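Local coordinates for tRNA endonuclease VMS1 (Saccharomyces cerevisiae, PDB 5WHG), which cleaves polypeptidyl-tRNAs as an endonuclease of ribosome-associated quality control, releasing incompletely synthesized polypeptides for degradation, at residues Phe211-His225 and Thr346-Trp358. Residues are numbered along the deposited sequence; the frame is centred on the assembly and turned at random.
Sequences FMVGGGHFAGAIVSH and TNRPTVLELKKAW
M212, A219, A221 and V223 turn their side chains from the hairpin of strands 207-214 and 217-224 onto the loop and helix that hold P349, L354, A357 and W358. Apolar packing dominates. Selenomethionine M212, its chain extended beyond CG, runs alongside L354 head to tail and lies athwart E353, whose CG meets SE; its CE reaches A357 CB at 3.5 Å and L354 CD2 at 3.6 Å. The two methyls of L354 divide the work: CD2 takes M212, while CD1 settles over the backbone of strand 217-224, 3.4 Å from G220 C, and meets A219 CB and A221 CB. Just ahead of the helix, the P349 ring lies across both strands where they are paired by A219 N to M212 O (3.0 Å), its CB touching both residues.

The aromatic contact comes at the other end. With CG anti to the backbone N (chi1 -176°), W358 presents one indole face to V223, whose CG2 makes a CH-pi contact 3.6 Å from the centroid of the five-membered ring, 11° off its normal. H225 lies obliquely against the six-membered ring and hydrogen-bonds through NE2 to S208. A leucine in place of W358 would probably leave V223 without its flat aromatic partner, open a gap beside H225 and cost Y23 OH the weak hydrogen bond from NE1.

The polar groups turn elsewhere: T350 N-caps the helix, its OG1 accepting from E353 N at 3.1 Å, and T346 OG1 bonds R316. No hydrogen bond joins the segments, so helix 351-362 of the VLRF1 region is held against its mixed sheet here by shape and apolar burial.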
loop_
_atom_site.group_PDB
_atom_site.type_symbol
_atom_site.label_atom_id
_atom_site.label_comp_id
_atom_site.label_asym_id
_atom_site.label_seq_id
_atom_site.Cartn_x
_atom_site.Cartn_y
_atom_site.Cartn_z
ATOM N N PHE A 211 -6.239 5.798 1.632
ATOM C CA PHE A 211 -7.348 6.706 1.895
ATOM C C PHE A 211 -6.861 8.148 1.813
ATOM O O PHE A 211 -5.863 8.507 2.447
ATOM C CB PHE A 211 -7.956 6.423 3.277
ATOM C CG PHE A 211 -8.657 5.083 3.366
ATOM C CD1 PHE A 211 -9.861 4.868 2.688
ATOM C CD2 PHE A 211 -8.116 4.040 4.110
ATOM C CE1 PHE A 211 -10.515 3.643 2.752
ATOM C CE2 PHE A 211 -8.769 2.803 4.190
ATOM C CZ PHE A 211 -9.968 2.599 3.508
HETATM N N MSE A 212 -7.553 8.964 1.020
HETATM C CA MSE A 212 -7.388 10.403 1.054
HETATM C C MSE A 212 -8.737 11.102 1.126
HETATM O O MSE A 212 -9.651 10.758 0.389
HETATM C CB MSE A 212 -6.656 10.904 -0.180
HETATM C CG MSE A 212 -5.329 10.277 -0.456
HETATM SE SE MSE A 212 -4.733 10.845 -2.232
HETATM C CE MSE A 212 -3.265 9.588 -2.480
ATOM N N VAL A 213 -8.861 12.104 1.991
ATOM C CA VAL A 213 -10.079 12.896 2.105
ATOM C C VAL A 213 -9.665 14.351 2.173
ATOM O O VAL A 213 -8.590 14.684 2.679
ATOM C CB VAL A 213 -10.939 12.505 3.340
ATOM C CG1 VAL A 213 -10.205 12.788 4.617
ATOM C CG2 VAL A 213 -12.260 13.232 3.355
ATOM N N GLY A 214 -10.506 15.220 1.634
ATOM C CA GLY A 214 -10.246 16.635 1.769
ATOM C C GLY A 214 -11.112 17.472 0.860
ATOM O O GLY A 214 -11.309 17.132 -0.313
ATOM N N GLY A 215 -11.625 18.578 1.389
ATOM C CA GLY A 215 -12.464 19.450 0.586
ATOM C C GLY A 215 -13.719 18.780 0.076
ATOM O O GLY A 215 -14.186 19.104 -1.019
ATOM N N GLY A 216 -14.279 17.843 0.837
ATOM C CA GLY A 216 -15.506 17.192 0.443
ATOM C C GLY A 216 -15.313 15.997 -0.456
ATOM O O GLY A 216 -16.295 15.299 -0.746
ATOM N N HIS A 217 -14.076 15.736 -0.889
ATOM C CA HIS A 217 -13.732 14.603 -1.740
ATOM C C HIS A 217 -13.142 13.469 -0.918
ATOM O O HIS A 217 -12.378 13.692 0.034
ATOM C CB HIS A 217 -12.719 14.987 -2.827
ATOM C CG HIS A 217 -13.175 16.088 -3.729
ATOM N ND1 HIS A 217 -14.002 15.870 -4.812
ATOM C CD2 HIS A 217 -12.904 17.417 -3.721
ATOM C CE1 HIS A 217 -14.234 17.020 -5.421
ATOM N NE2 HIS A 217 -13.577 17.973 -4.782
ATOM N N PHE A 218 -13.470 12.248 -1.326
ATOM C CA PHE A 218 -12.908 11.036 -0.758
ATOM C C PHE A 218 -12.472 10.128 -1.895
ATOM O O PHE A 218 -13.125 10.082 -2.942
ATOM C CB PHE A 218 -13.940 10.322 0.128
ATOM C CG PHE A 218 -13.520 8.964 0.565
ATOM C CD1 PHE A 218 -12.683 8.802 1.679
ATOM C CD2 PHE A 218 -13.952 7.833 -0.124
ATOM C CE1 PHE A 218 -12.289 7.519 2.108
ATOM C CE2 PHE A 218 -13.556 6.539 0.297
ATOM C CZ PHE A 218 -12.722 6.387 1.417
ATOM N N ALA A 219 -11.352 9.438 -1.694
ATOM C CA ALA A 219 -10.951 8.280 -2.489
ATOM C C ALA A 219 -10.293 7.255 -1.567
ATOM O O ALA A 219 -9.392 7.596 -0.796
ATOM C CB ALA A 219 -9.991 8.665 -3.611
ATOM N N GLY A 220 -10.755 6.007 -1.635
ATOM C CA GLY A 220 -10.121 4.923 -0.921
ATOM C C GLY A 220 -9.903 3.738 -1.841
ATOM O O GLY A 220 -10.580 3.584 -2.861
ATOM N N ALA A 221 -8.924 2.904 -1.474
ATOM C CA ALA A 221 -8.679 1.673 -2.216
ATOM C C ALA A 221 -8.016 0.635 -1.319
ATOM O O ALA A 221 -7.317 0.979 -0.363
ATOM C CB ALA A 221 -7.825 1.946 -3.455
ATOM N N ILE A 222 -8.266 -0.641 -1.621
ATOM C CA ILE A 222 -7.495 -1.765 -1.089
ATOM C C ILE A 222 -6.567 -2.226 -2.214
ATOM O O ILE A 222 -7.032 -2.690 -3.261
ATOM C CB ILE A 222 -8.399 -2.913 -0.604
ATOM C CG1 ILE A 222 -9.373 -2.460 0.500
ATOM C CG2 ILE A 222 -7.563 -4.080 -0.115
ATOM C CD1 ILE A 222 -8.713 -1.892 1.769
ATOM N N VAL A 223 -5.254 -2.072 -2.033
ATOM C CA VAL A 223 -4.285 -2.352 -3.092
ATOM C C VAL A 223 -3.603 -3.683 -2.801
ATOM O O VAL A 223 -3.178 -3.944 -1.668
ATOM C CB VAL A 223 -3.247 -1.219 -3.222
ATOM C CG1 VAL A 223 -2.500 -0.995 -1.892
ATOM C CG2 VAL A 223 -2.251 -1.521 -4.358
ATOM N N SER A 224 -3.512 -4.533 -3.818
ATOM C CA SER A 224 -2.723 -5.749 -3.712
ATOM C C SER A 224 -1.250 -5.449 -3.942
ATOM O O SER A 224 -0.893 -4.669 -4.828
ATOM C CB SER A 224 -3.189 -6.781 -4.732
ATOM O OG SER A 224 -2.088 -7.550 -5.186
ATOM N N HIS A 225 -0.385 -6.090 -3.159
ATOM C CA HIS A 225 1.044 -5.939 -3.389
ATOM C C HIS A 225 1.508 -6.627 -4.666
ATOM O O HIS A 225 2.613 -6.337 -5.138
ATOM C CB HIS A 225 1.825 -6.456 -2.181
ATOM C CG HIS A 225 1.577 -5.676 -0.925
ATOM N ND1 HIS A 225 2.343 -5.830 0.212
ATOM C CD2 HIS A 225 0.652 -4.728 -0.628
ATOM C CE1 HIS A 225 1.889 -5.025 1.162
ATOM N NE2 HIS A 225 0.867 -4.342 0.677
ATOM N N THR A 346 0.363 14.999 -1.518
ATOM C CA THR A 346 -0.512 14.354 -2.484
ATOM C C THR A 346 -1.598 15.331 -2.901
ATOM O O THR A 346 -1.878 16.309 -2.205
ATOM C CB THR A 346 -1.126 13.078 -1.909
ATOM O OG1 THR A 346 -1.526 13.324 -0.557
ATOM C CG2 THR A 346 -0.101 11.957 -1.926
ATOM N N ASN A 347 -2.227 15.040 -4.042
ATOM C CA ASN A 347 -3.121 15.988 -4.699
ATOM C C ASN A 347 -4.574 15.870 -4.261
ATOM O O ASN A 347 -4.869 15.823 -3.065
ATOM C CB ASN A 347 -3.033 15.819 -6.212
ATOM C CG ASN A 347 -1.847 16.539 -6.802
ATOM O OD1 ASN A 347 -1.995 17.631 -7.358
ATOM N ND2 ASN A 347 -0.656 15.941 -6.677
ATOM N N ARG A 348 -5.496 15.863 -5.231
ATOM C CA ARG A 348 -6.893 15.725 -4.862
ATOM C C ARG A 348 -7.204 14.247 -4.645
ATOM O O ARG A 348 -6.510 13.375 -5.173
ATOM C CB ARG A 348 -7.787 16.310 -5.949
ATOM C CG ARG A 348 -7.067 17.329 -6.860
ATOM C CD ARG A 348 -7.993 17.992 -7.897
ATOM N NE ARG A 348 -9.105 17.122 -8.287
ATOM C CZ ARG A 348 -10.375 17.318 -7.931
ATOM N NH1 ARG A 348 -10.700 18.373 -7.190
ATOM N NH2 ARG A 348 -11.322 16.470 -8.333
ATOM N N PRO A 349 -8.180 13.929 -3.837
ATOM C CA PRO A 349 -8.563 12.516 -3.711
ATOM C C PRO A 349 -9.262 12.007 -4.959
ATOM O O PRO A 349 -10.430 12.316 -5.200
ATOM C CB PRO A 349 -9.489 12.505 -2.489
ATOM C CG PRO A 349 -9.093 13.724 -1.707
ATOM C CD PRO A 349 -8.716 14.752 -2.743
ATOM N N THR A 350 -8.532 11.277 -5.791
ATOM C CA THR A 350 -9.104 10.528 -6.899
ATOM C C THR A 350 -8.434 9.164 -6.933
ATOM O O THR A 350 -7.386 8.953 -6.316
ATOM C CB THR A 350 -8.899 11.212 -8.259
ATOM O OG1 THR A 350 -7.629 10.816 -8.790
ATOM C CG2 THR A 350 -8.922 12.710 -8.121
ATOM N N VAL A 351 -9.046 8.233 -7.668
ATOM C CA VAL A 351 -8.442 6.912 -7.799
ATOM C C VAL A 351 -7.060 7.020 -8.430
ATOM O O VAL A 351 -6.091 6.412 -7.956
ATOM C CB VAL A 351 -9.366 5.964 -8.584
ATOM C CG1 VAL A 351 -8.558 4.898 -9.242
ATOM C CG2 VAL A 351 -10.295 5.273 -7.627
ATOM N N LEU A 352 -6.930 7.811 -9.485
ATOM C CA LEU A 352 -5.630 7.893 -10.128
ATOM C C LEU A 352 -4.589 8.428 -9.149
ATOM O O LEU A 352 -3.446 7.958 -9.130
ATOM C CB LEU A 352 -5.716 8.745 -11.395
ATOM C CG LEU A 352 -4.376 8.844 -12.127
ATOM C CD1 LEU A 352 -4.148 7.712 -13.155
ATOM C CD2 LEU A 352 -4.221 10.206 -12.749
ATOM N N GLU A 353 -4.987 9.360 -8.279
ATOM C CA GLU A 353 -4.058 9.878 -7.275
ATOM C C GLU A 353 -3.674 8.812 -6.245
ATOM O O GLU A 353 -2.540 8.805 -5.761
ATOM C CB GLU A 353 -4.666 11.105 -6.587
ATOM C CG GLU A 353 -3.822 11.680 -5.455
ATOM C CD GLU A 353 -2.405 12.091 -5.879
ATOM O OE1 GLU A 353 -2.260 12.931 -6.803
ATOM O OE2 GLU A 353 -1.435 11.568 -5.271
ATOM N N LEU A 354 -4.600 7.916 -5.895
ATOM C CA LEU A 354 -4.254 6.774 -5.056
ATOM C C LEU A 354 -3.194 5.893 -5.725
ATOM O O LEU A 354 -2.289 5.372 -5.054
ATOM C CB LEU A 354 -5.523 5.973 -4.740
ATOM C CG LEU A 354 -6.559 6.665 -3.833
ATOM C CD1 LEU A 354 -7.718 5.759 -3.496
ATOM C CD2 LEU A 354 -5.933 7.194 -2.539
ATOM N N LYS A 355 -3.279 5.728 -7.055
ATOM C CA LYS A 355 -2.281 4.939 -7.772
ATOM C C LYS A 355 -0.941 5.670 -7.848
ATOM O O LYS A 355 0.124 5.041 -7.767
ATOM C CB LYS A 355 -2.771 4.609 -9.182
ATOM C CG LYS A 355 -4.080 3.854 -9.286
ATOM C CD LYS A 355 -4.257 3.324 -10.712
ATOM C CE LYS A 355 -5.438 2.361 -10.819
ATOM N NZ LYS A 355 -5.430 1.645 -12.127
ATOM N N LYS A 356 -0.973 6.992 -8.050
ATOM C CA LYS A 356 0.254 7.782 -8.000
ATOM C C LYS A 356 0.949 7.570 -6.667
ATOM O O LYS A 356 2.140 7.242 -6.612
ATOM C CB LYS A 356 -0.059 9.273 -8.232
ATOM C CG LYS A 356 1.154 10.261 -8.202
ATOM C CD LYS A 356 1.466 10.838 -6.787
ATOM C CE LYS A 356 2.924 11.322 -6.651
ATOM N NZ LYS A 356 3.285 11.779 -5.275
ATOM N N ALA A 357 0.201 7.735 -5.576
ATOM C CA ALA A 357 0.753 7.536 -4.245
ATOM C C ALA A 357 1.336 6.140 -4.097
ATOM O O ALA A 357 2.443 5.977 -3.573
ATOM C CB ALA A 357 -0.330 7.784 -3.200
ATOM N N TRP A 358 0.608 5.116 -4.556
ATOM C CA TRP A 358 1.102 3.749 -4.401
ATOM C C TRP A 358 2.402 3.539 -5.169
ATOM O O TRP A 358 3.363 2.979 -4.633
ATOM C CB TRP A 358 0.057 2.722 -4.844
ATOM C CG TRP A 358 0.540 1.316 -4.592
ATOM C CD1 TRP A 358 0.789 0.346 -5.524
ATOM C CD2 TRP A 358 0.872 0.741 -3.317
ATOM N NE1 TRP A 358 1.238 -0.805 -4.909
ATOM C CE2 TRP A 358 1.305 -0.589 -3.557
ATOM C CE3 TRP A 358 0.843 1.219 -1.999
ATOM C CZ2 TRP A 358 1.703 -1.454 -2.519
ATOM C CZ3 TRP A 358 1.247 0.363 -0.969
ATOM C CH2 TRP A 358 1.667 -0.967 -1.241
#